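Long-range contacts in MCG133388, isoform CRA_f (Mus musculus, PDB 4ZPO), which probably acts as a calcium-dependent cell-adhesion protein that may help establish and maintain specific neuronal connections in the brain, here represented by its first three extracellular cadherin domains: residues Met111-Ser116 and Gln169-Glu174; Gln176-Leu181 and Ser200-Asp205. One frame throughout, in Å; residues are numbered along the deposited sequence.

In the fold
Both contacts lie in the middle one of three cadherin domains, at the end that faces the third, their centres about 7 Å apart. Along the chain they come in series: contact 1 closes at Glu174 before contact 2 opens at Gln176. Both reach one mixed sheet, contact 1 through strand 108-114, contact 2 through strands 178-187 and 194-204. Met111 O to Ile202 N, 2.5 Å, and Ile113 O to Leu204 N, 2.9 Å, both probable hydrogen bonds, join the two. Glu115 and Glu174 of contact 1 and Asp205 of contact 2 bind the same calcium ion, so the sheet leads directly into the calcium-bound junction between domains.

Contact 1: residues Met111-Ser116 and Gln169-Glu174; sequences MRISES and QQLDRE. With CA (calcium ion), chain D; CA (calcium ion), chain E.
Glu115 reaches alongside loop 169-174 and divides its carboxylate between two calcium ions. Its side chain is extended, with CG anti to the backbone N (chi1 -168°), which carries the oxygens past Leu171 to the metals. Glu115 OE2 and Asp172 OD1 each bind the chain D calcium at 2.5 Å. Glu115 OE1 and Glu174 OE1 bind the chain E calcium at 2.7 and 2.5 Å. Arg173 N adds a weak hydrogen bond to Glu115 OE2, 3.0 Å and 140° at the hydrogen. Behind this polar cluster, Ile113 CG2 meets Leu171 CD1 at 3.8 Å, the two buried side chains crossing at about a right angle. On the solvent side the exposed Gln170 side chain lies against the Glu115 carbonyl without a hydrogen bond to it, and Gln170 NE2 comes 3.8 Å from Ser116 C. Arg173 turns its guanidinium edge to Glu174 in a salt bridge, NH1 to OE1. Asp205, Asp208, Asp241 and the backbone O of Val206 complete the chain E site, characteristic of a cadherin interdomain junction, and Asp208 also binds the chain D ion. Carboxylates gathered this closely would probably repel one another without calcium, consistent with calcium-dependent ordering of the junction.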
ATOM      1  N   MET A 111       6.381   1.416  -0.646  1.00 91.27           N
ATOM      2  CA  MET A 111       6.489   2.508   0.314  1.00 89.49           C
ATOM      3  C   MET A 111       7.794   2.451   1.097  1.00 85.80           C
ATOM      4  O   MET A 111       8.065   1.483   1.807  1.00 83.99           O
ATOM      5  CB  MET A 111       5.305   2.489   1.282  1.00 90.89           C
ATOM      6  CG  MET A 111       4.062   3.172   0.751  1.00 89.56           C
ATOM      7  SD  MET A 111       2.756   3.275   1.989  1.00 86.26           S
ATOM      8  CE  MET A 111       1.752   4.582   1.293  1.00 99.15           C
ATOM      9  N   ARG A 112       8.599   3.499   0.963  1.00 85.96           N
ATOM     10  CA  ARG A 112       9.840   3.611   1.717  1.00 78.26           C
ATOM     11  C   ARG A 112       9.615   4.436   2.977  1.00 78.84           C
ATOM     12  O   ARG A 112       9.696   5.663   2.950  1.00 83.65           O
ATOM     13  CB  ARG A 112      10.939   4.239   0.859  1.00 75.03           C
ATOM     14  CG  ARG A 112      11.169   3.536  -0.467  1.00 79.58           C
ATOM     15  CD  ARG A 112      12.610   3.087  -0.613  1.00 87.46           C
ATOM     16  NE  ARG A 112      12.860   2.477  -1.916  1.00 97.02           N
ATOM     17  CZ  ARG A 112      14.031   1.975  -2.294  1.00106.37           C
ATOM     18  NH1 ARG A 112      15.068   2.008  -1.467  1.00108.88           N
ATOM     19  NH2 ARG A 112      14.166   1.439  -3.500  1.00109.36           N
ATOM     20  N   ILE A 113       9.327   3.753   4.080  1.00 77.73           N
ATOM     21  CA  ILE A 113       9.058   4.422   5.348  1.00 76.63           C
ATOM     22  C   ILE A 113      10.248   4.317   6.297  1.00 77.23           C
ATOM     23  O   ILE A 113      10.780   3.230   6.522  1.00 75.64           O
ATOM     24  CB  ILE A 113       7.808   3.839   6.035  1.00 72.32           C
ATOM     25  CG1 ILE A 113       6.585   3.995   5.131  1.00 71.39           C
ATOM     26  CG2 ILE A 113       7.569   4.516   7.378  1.00 70.77           C
ATOM     27  CD1 ILE A 113       5.308   3.447   5.732  1.00 70.90           C
ATOM     28  N   SER A 114      10.658   5.456   6.846  1.00 78.51           N
ATOM     29  CA  SER A 114      11.764   5.499   7.796  1.00 76.40           C
ATOM     30  C   SER A 114      11.434   4.726   9.067  1.00 74.63           C
ATOM     31  O   SER A 114      10.275   4.626   9.464  1.00 73.36           O
ATOM     32  CB  SER A 114      12.116   6.948   8.142  1.00 76.24           C
ATOM     33  OG  SER A 114      13.085   7.003   9.175  1.00 71.35           O
ATOM     34  N   GLU A 115      12.466   4.180   9.700  1.00 79.62           N
ATOM     35  CA  GLU A 115      12.304   3.418  10.930  1.00 87.19           C
ATOM     36  C   GLU A 115      11.907   4.329  12.090  1.00 90.23           C
ATOM     37  O   GLU A 115      11.393   3.870  13.107  1.00 90.47           O
ATOM     38  CB  GLU A 115      13.597   2.672  11.260  1.00 94.96           C
ATOM     39  CG  GLU A 115      13.473   1.632  12.353  1.00 94.59           C
ATOM     40  CD  GLU A 115      14.784   0.926  12.620  1.00 92.81           C
ATOM     41  OE1 GLU A 115      15.795   1.289  11.979  1.00 89.19           O
ATOM     42  OE2 GLU A 115      14.807   0.011  13.469  1.00 96.75           O
ATOM     43  N   SER A 116      12.152   5.625  11.924  1.00 91.53           N
ATOM     44  CA  SER A 116      11.847   6.604  12.960  1.00 90.97           C
ATOM     45  C   SER A 116      10.475   7.241  12.755  1.00 91.94           C
ATOM     46  O   SER A 116      10.206   8.329  13.266  1.00 94.49           O
ATOM     47  CB  SER A 116      12.923   7.690  12.997  1.00 91.89           C
ATOM     48  OG  SER A 116      13.002   8.368  11.754  1.00 92.93           O
ATOM     49  N   GLN A 169       1.961   1.141  15.669  1.00 90.15           N
ATOM     50  CA  GLN A 169       3.153   0.833  16.449  1.00 91.73           C
ATOM     51  C   GLN A 169       4.423   1.155  15.670  1.00 86.71           C
ATOM     52  O   GLN A 169       4.447   1.080  14.442  1.00 78.04           O
ATOM     53  CB  GLN A 169       3.155  -0.636  16.874  1.00 96.35           C
ATOM     54  CG  GLN A 169       2.116  -0.975  17.927  1.00109.20           C
ATOM     55  CD  GLN A 169       2.244  -2.399  18.434  1.00121.14           C
ATOM     56  OE1 GLN A 169       2.955  -3.217  17.849  1.00123.78           O
ATOM     57  NE2 GLN A 169       1.557  -2.700  19.530  1.00127.16           N
ATOM     58  N   GLN A 170       5.479   1.509  16.396  1.00 88.19           N
ATOM     59  CA  GLN A 170       6.742   1.897  15.781  1.00 91.38           C
ATOM     60  C   GLN A 170       7.394   0.740  15.031  1.00 83.69           C
ATOM     61  O   GLN A 170       7.495  -0.373  15.548  1.00 83.67           O
ATOM     62  CB  GLN A 170       7.704   2.437  16.842  1.00108.36           C
ATOM     63  CG  GLN A 170       9.075   2.819  16.308  1.00117.96           C
ATOM     64  CD  GLN A 170       9.005   3.878  15.225  1.00126.82           C
ATOM     65  OE1 GLN A 170       8.794   3.573  14.050  1.00129.29           O
ATOM     66  NE2 GLN A 170       9.187   5.134  15.617  1.00130.19           N
ATOM     67  N   LEU A 171       7.833   1.012  13.806  1.00 80.71           N
ATOM     68  CA  LEU A 171       8.505   0.011  12.988  1.00 79.42           C
ATOM     69  C   LEU A 171       9.920  -0.242  13.494  1.00 82.42           C
ATOM     70  O   LEU A 171      10.542   0.638  14.087  1.00 89.15           O
ATOM     71  CB  LEU A 171       8.544   0.452  11.523  1.00 78.12           C
ATOM     72  CG  LEU A 171       7.203   0.791  10.873  1.00 74.51           C
ATOM     73  CD1 LEU A 171       7.411   1.304   9.458  1.00 73.69           C
ATOM     74  CD2 LEU A 171       6.282  -0.418  10.878  1.00 69.17           C
ATOM     75  N   ASP A 172      10.426  -1.446  13.252  1.00 79.13           N
ATOM     76  CA  ASP A 172      11.775  -1.806  13.671  1.00 71.39           C
ATOM     77  C   ASP A 172      12.450  -2.674  12.616  1.00 69.27           C
ATOM     78  O   ASP A 172      12.120  -3.852  12.463  1.00 75.77           O
ATOM     79  CB  ASP A 172      11.742  -2.530  15.018  1.00 75.24           C
ATOM     80  CG  ASP A 172      13.130  -2.840  15.548  1.00 85.07           C
ATOM     81  OD1 ASP A 172      14.088  -2.137  15.164  1.00 86.92           O
ATOM     82  OD2 ASP A 172      13.262  -3.784  16.355  1.00 88.63           O
ATOM     83  N   ARG A 173      13.396  -2.084  11.892  1.00 69.36           N
ATOM     84  CA  ARG A 173      14.094  -2.774  10.813  1.00 71.88           C
ATOM     85  C   ARG A 173      14.869  -3.993  11.316  1.00 74.42           C
ATOM     86  O   ARG A 173      15.069  -4.959  10.580  1.00 74.05           O
ATOM     87  CB  ARG A 173      15.046  -1.811  10.098  1.00 73.85           C
ATOM     88  CG  ARG A 173      15.761  -2.422   8.907  1.00 75.66           C
ATOM     89  CD  ARG A 173      17.032  -1.671   8.573  1.00 74.71           C
ATOM     90  NE  ARG A 173      18.058  -2.575   8.065  1.00 81.30           N
ATOM     91  CZ  ARG A 173      18.919  -3.231   8.836  1.00 88.35           C
ATOM     92  NH1 ARG A 173      18.881  -3.078  10.152  1.00 91.35           N
ATOM     93  NH2 ARG A 173      19.820  -4.039   8.291  1.00 92.80           N
ATOM     94  N   GLU A 174      15.295  -3.948  12.574  1.00 81.44           N
ATOM     95  CA  GLU A 174      16.073  -5.037  13.156  1.00 81.21           C
ATOM     96  C   GLU A 174      15.243  -6.308  13.340  1.00 82.28           C
ATOM     97  O   GLU A 174      15.795  -7.401  13.473  1.00 84.19           O
ATOM     98  CB  GLU A 174      16.678  -4.607  14.496  1.00 75.77           C
ATOM     99  CG  GLU A 174      17.956  -3.786  14.368  1.00 76.94           C
ATOM    100  CD  GLU A 174      17.711  -2.382  13.845  1.00 77.78           C
ATOM    101  OE1 GLU A 174      18.394  -1.978  12.879  1.00 78.03           O
ATOM    102  OE2 GLU A 174      16.844  -1.678  14.405  1.00 69.75           O
TER
HETATM  103 CA    CA D 402      14.175   0.233  15.858  1.00 89.31          CA
HETATM  104 CA    CA E 403      18.236   0.540  12.818  1.00 66.78          CA

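Contact 2: residues Gln176-Leu181 and Ser200-Asp205. With CA (calcium ion), chain E.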
ATOM      1  N   GLN A 176      12.094  -6.878  11.224  1.00 81.03           N
ATOM      2  CA  GLN A 176      11.788  -7.149   9.825  1.00 84.45           C
ATOM      3  C   GLN A 176      11.859  -5.863   9.007  1.00 78.85           C
ATOM      4  O   GLN A 176      11.227  -4.861   9.344  1.00 74.53           O
ATOM      5  CB  GLN A 176      10.410  -7.801   9.684  1.00 93.12           C
ATOM      6  CG  GLN A 176       9.299  -7.119  10.464  1.00 97.71           C
ATOM      7  CD  GLN A 176       7.927  -7.675  10.126  1.00102.42           C
ATOM      8  OE1 GLN A 176       7.680  -8.105   8.997  1.00102.01           O
ATOM      9  NE2 GLN A 176       7.029  -7.672  11.104  1.00104.60           N
ATOM     10  N   ALA A 177      12.638  -5.900   7.930  1.00 79.59           N
ATOM     11  CA  ALA A 177      12.871  -4.716   7.112  1.00 82.90           C
ATOM     12  C   ALA A 177      11.795  -4.534   6.045  1.00 82.11           C
ATOM     13  O   ALA A 177      11.849  -3.588   5.257  1.00 80.39           O
ATOM     14  CB  ALA A 177      14.245  -4.789   6.465  1.00 85.02           C
ATOM     15  N   ARG A 178      10.821  -5.437   6.024  1.00 86.51           N
ATOM     16  CA  ARG A 178       9.755  -5.380   5.028  1.00 85.92           C
ATOM     17  C   ARG A 178       8.402  -5.825   5.578  1.00 80.48           C
ATOM     18  O   ARG A 178       8.316  -6.767   6.366  1.00 85.87           O
ATOM     19  CB  ARG A 178      10.113  -6.237   3.811  1.00 90.74           C
ATOM     20  CG  ARG A 178      10.868  -5.498   2.719  1.00 97.91           C
ATOM     21  CD  ARG A 178      11.100  -6.401   1.518  1.00105.91           C
ATOM     22  NE  ARG A 178       9.862  -7.035   1.070  1.00110.35           N
ATOM     23  CZ  ARG A 178       9.141  -6.624   0.032  1.00112.26           C
ATOM     24  NH1 ARG A 178       8.027  -7.266  -0.299  1.00111.50           N
ATOM     25  NH2 ARG A 178       9.533  -5.578  -0.680  1.00114.34           N
ATOM     26  N   HIS A 179       7.351  -5.134   5.151  1.00 76.34           N
ATOM     27  CA  HIS A 179       5.982  -5.526   5.459  1.00 74.37           C
ATOM     28  C   HIS A 179       5.159  -5.568   4.179  1.00 72.71           C
ATOM     29  O   HIS A 179       5.196  -4.629   3.382  1.00 69.90           O
ATOM     30  CB  HIS A 179       5.339  -4.560   6.458  1.00 70.46           C
ATOM     31  CG  HIS A 179       6.007  -4.535   7.797  1.00 74.99           C
ATOM     32  ND1 HIS A 179       7.133  -3.784   8.053  1.00 78.32           N
ATOM     33  CD2 HIS A 179       5.702  -5.163   8.958  1.00 77.76           C
ATOM     34  CE1 HIS A 179       7.497  -3.953   9.312  1.00 76.34           C
ATOM     35  NE2 HIS A 179       6.644  -4.784   9.883  1.00 73.15           N
ATOM     36  N   GLN A 180       4.425  -6.655   3.976  1.00 75.08           N
ATOM     37  CA  GLN A 180       3.546  -6.769   2.818  1.00 74.70           C
ATOM     38  C   GLN A 180       2.083  -6.717   3.232  1.00 69.53           C
ATOM     39  O   GLN A 180       1.605  -7.577   3.973  1.00 66.55           O
ATOM     40  CB  GLN A 180       3.827  -8.057   2.044  1.00 82.99           C
ATOM     41  CG  GLN A 180       5.054  -7.991   1.155  1.00 93.81           C
ATOM     42  CD  GLN A 180       5.066  -9.080   0.101  1.00106.25           C
ATOM     43  OE1 GLN A 180       5.892  -9.067  -0.813  1.00113.63           O
ATOM     44  NE2 GLN A 180       4.144 -10.030   0.220  1.00107.98           N
ATOM     45  N   LEU A 181       1.376  -5.702   2.746  1.00 69.58           N
ATOM     46  CA  LEU A 181      -0.033  -5.526   3.067  1.00 72.01           C
ATOM     47  C   LEU A 181      -0.889  -5.588   1.807  1.00 76.71           C
ATOM     48  O   LEU A 181      -0.430  -5.244   0.717  1.00 79.58           O
ATOM     49  CB  LEU A 181      -0.254  -4.197   3.792  1.00 69.74           C
ATOM     50  CG  LEU A 181       0.628  -3.948   5.019  1.00 73.80           C
ATOM     51  CD1 LEU A 181       0.266  -2.628   5.680  1.00 73.49           C
ATOM     52  CD2 LEU A 181       0.521  -5.098   6.010  1.00 75.80           C
ATOM     53  N   SER A 200       3.942  -3.041  -0.419  1.00 71.22           N
ATOM     54  CA  SER A 200       5.135  -3.549   0.246  1.00 70.43           C
ATOM     55  C   SER A 200       5.893  -2.413   0.923  1.00 72.75           C
ATOM     56  O   SER A 200       6.542  -1.604   0.260  1.00 74.33           O
ATOM     57  CB  SER A 200       6.044  -4.277  -0.746  1.00 70.28           C
ATOM     58  OG  SER A 200       6.577  -3.381  -1.703  1.00 73.30           O
ATOM     59  N   VAL A 201       5.803  -2.356   2.248  1.00 73.57           N
ATOM     60  CA  VAL A 201       6.468  -1.310   3.016  1.00 71.21           C
ATOM     61  C   VAL A 201       7.944  -1.628   3.227  1.00 74.94           C
ATOM     62  O   VAL A 201       8.290  -2.646   3.828  1.00 78.83           O
ATOM     63  CB  VAL A 201       5.798  -1.107   4.390  1.00 68.86           C
ATOM     64  CG1 VAL A 201       6.565  -0.078   5.207  1.00 73.84           C
ATOM     65  CG2 VAL A 201       4.349  -0.688   4.218  1.00 64.30           C
ATOM     66  N   ILE A 202       8.809  -0.752   2.728  1.00 75.23           N
ATOM     67  CA  ILE A 202      10.245  -0.903   2.924  1.00 72.68           C
ATOM     68  C   ILE A 202      10.706  -0.052   4.100  1.00 68.09           C
ATOM     69  O   ILE A 202      10.681   1.175   4.034  1.00 71.37           O
ATOM     70  CB  ILE A 202      11.041  -0.499   1.668  1.00 69.22           C
ATOM     71  CG1 ILE A 202      10.426  -1.125   0.415  1.00 62.25           C
ATOM     72  CG2 ILE A 202      12.504  -0.896   1.814  1.00 61.56           C
ATOM     73  CD1 ILE A 202      10.471  -2.633   0.402  1.00 61.11           C
ATOM     74  N   VAL A 203      11.121  -0.708   5.180  1.00 67.52           N
ATOM     75  CA  VAL A 203      11.590   0.004   6.362  1.00 67.73           C
ATOM     76  C   VAL A 203      13.032   0.465   6.180  1.00 67.11           C
ATOM     77  O   VAL A 203      13.958  -0.344   6.179  1.00 68.21           O
ATOM     78  CB  VAL A 203      11.492  -0.865   7.627  1.00 58.59           C
ATOM     79  CG1 VAL A 203      12.028  -0.105   8.831  1.00 65.85           C
ATOM     80  CG2 VAL A 203      10.055  -1.294   7.866  1.00 67.52           C
ATOM     81  N   LEU A 204      13.212   1.773   6.022  1.00 63.46           N
ATOM     82  CA  LEU A 204      14.540   2.356   5.879  1.00 62.30           C
ATOM     83  C   LEU A 204      15.248   2.386   7.228  1.00 69.44           C
ATOM     84  O   LEU A 204      14.608   2.552   8.266  1.00 69.12           O
ATOM     85  CB  LEU A 204      14.450   3.765   5.290  1.00 62.79           C
ATOM     86  CG  LEU A 204      13.814   3.863   3.903  1.00 69.64           C
ATOM     87  CD1 LEU A 204      13.724   5.313   3.447  1.00 69.10           C
ATOM     88  CD2 LEU A 204      14.595   3.030   2.896  1.00 71.84           C
ATOM     89  N   ASP A 205      16.567   2.232   7.211  1.00 69.96           N
ATOM     90  CA  ASP A 205      17.336   2.122   8.445  1.00 76.29           C
ATOM     91  C   ASP A 205      17.537   3.463   9.144  1.00 81.08           C
ATOM     92  O   ASP A 205      17.740   4.494   8.501  1.00 83.15           O
ATOM     93  CB  ASP A 205      18.699   1.485   8.168  1.00 81.90           C
ATOM     94  CG  ASP A 205      19.462   1.173   9.441  1.00 85.56           C
ATOM     95  OD1 ASP A 205      18.833   0.700  10.411  1.00 82.64           O
ATOM     96  OD2 ASP A 205      20.689   1.404   9.474  1.00 91.85           O
TER
HETATM   97 CA    CA E 403      18.236   0.540  12.818  1.00 66.78          CA
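The Arg178 chain bends at chi3 (51°), carrying the guanidinium toward Ser200, while Ile202, with CG1 anti to its carbonyl carbon, bends again at chi2 (-64°), bringing CD1 to the arginine; the two side chains lie side by side, pointing the same way. Ile202 CD1 rests 3.7 Å from Arg178 CG and also approaches the guanidinium, obliquely. Ser200 CB comes to the same group, 3.6 Å from Arg178 NH1, so the aliphatic and charged parts of one arginine span two residues of the adjacent strand. On the other face of the sheet are His179 and Val201, both buried, with their CB atoms 4.1 Å apart. Val203 CG2 meets the imidazole at its edge, in the ring plane, 3.8 Å from His179 ND1.

The backbone evidence is that of an antiparallel hairpin. His179 and Val201 form a hydrogen-bonded pair: His179 N donates to Val201 O at 3.0 Å, and Val201 N returns a bond to His179 O at 2.6 Å. Arg178 with Ile202, and Gln180 with Ser200, are the flanking non-hydrogen-bonded pairs. Beyond the Arg178-Ile202 pair, Val203 N donates a hydrogen bond to Ala177 O at 3.0 Å. The N-to-C directions of the short strands 178-181 and 200-204 differ by 164°. Past the paired region Asp205 OD1 binds the chain E calcium at 2.5 Å.

Within the cadherin domain this hairpin forms the middle of a four-strand sheet: strand 194-204 has strand 108-114 along its other edge, where Ile202 bonds to Met111 and Ile113, and strand 178-187 is flanked by strand 138-143. Phe149 of strand 149-156 packs against Val201 and Leu181.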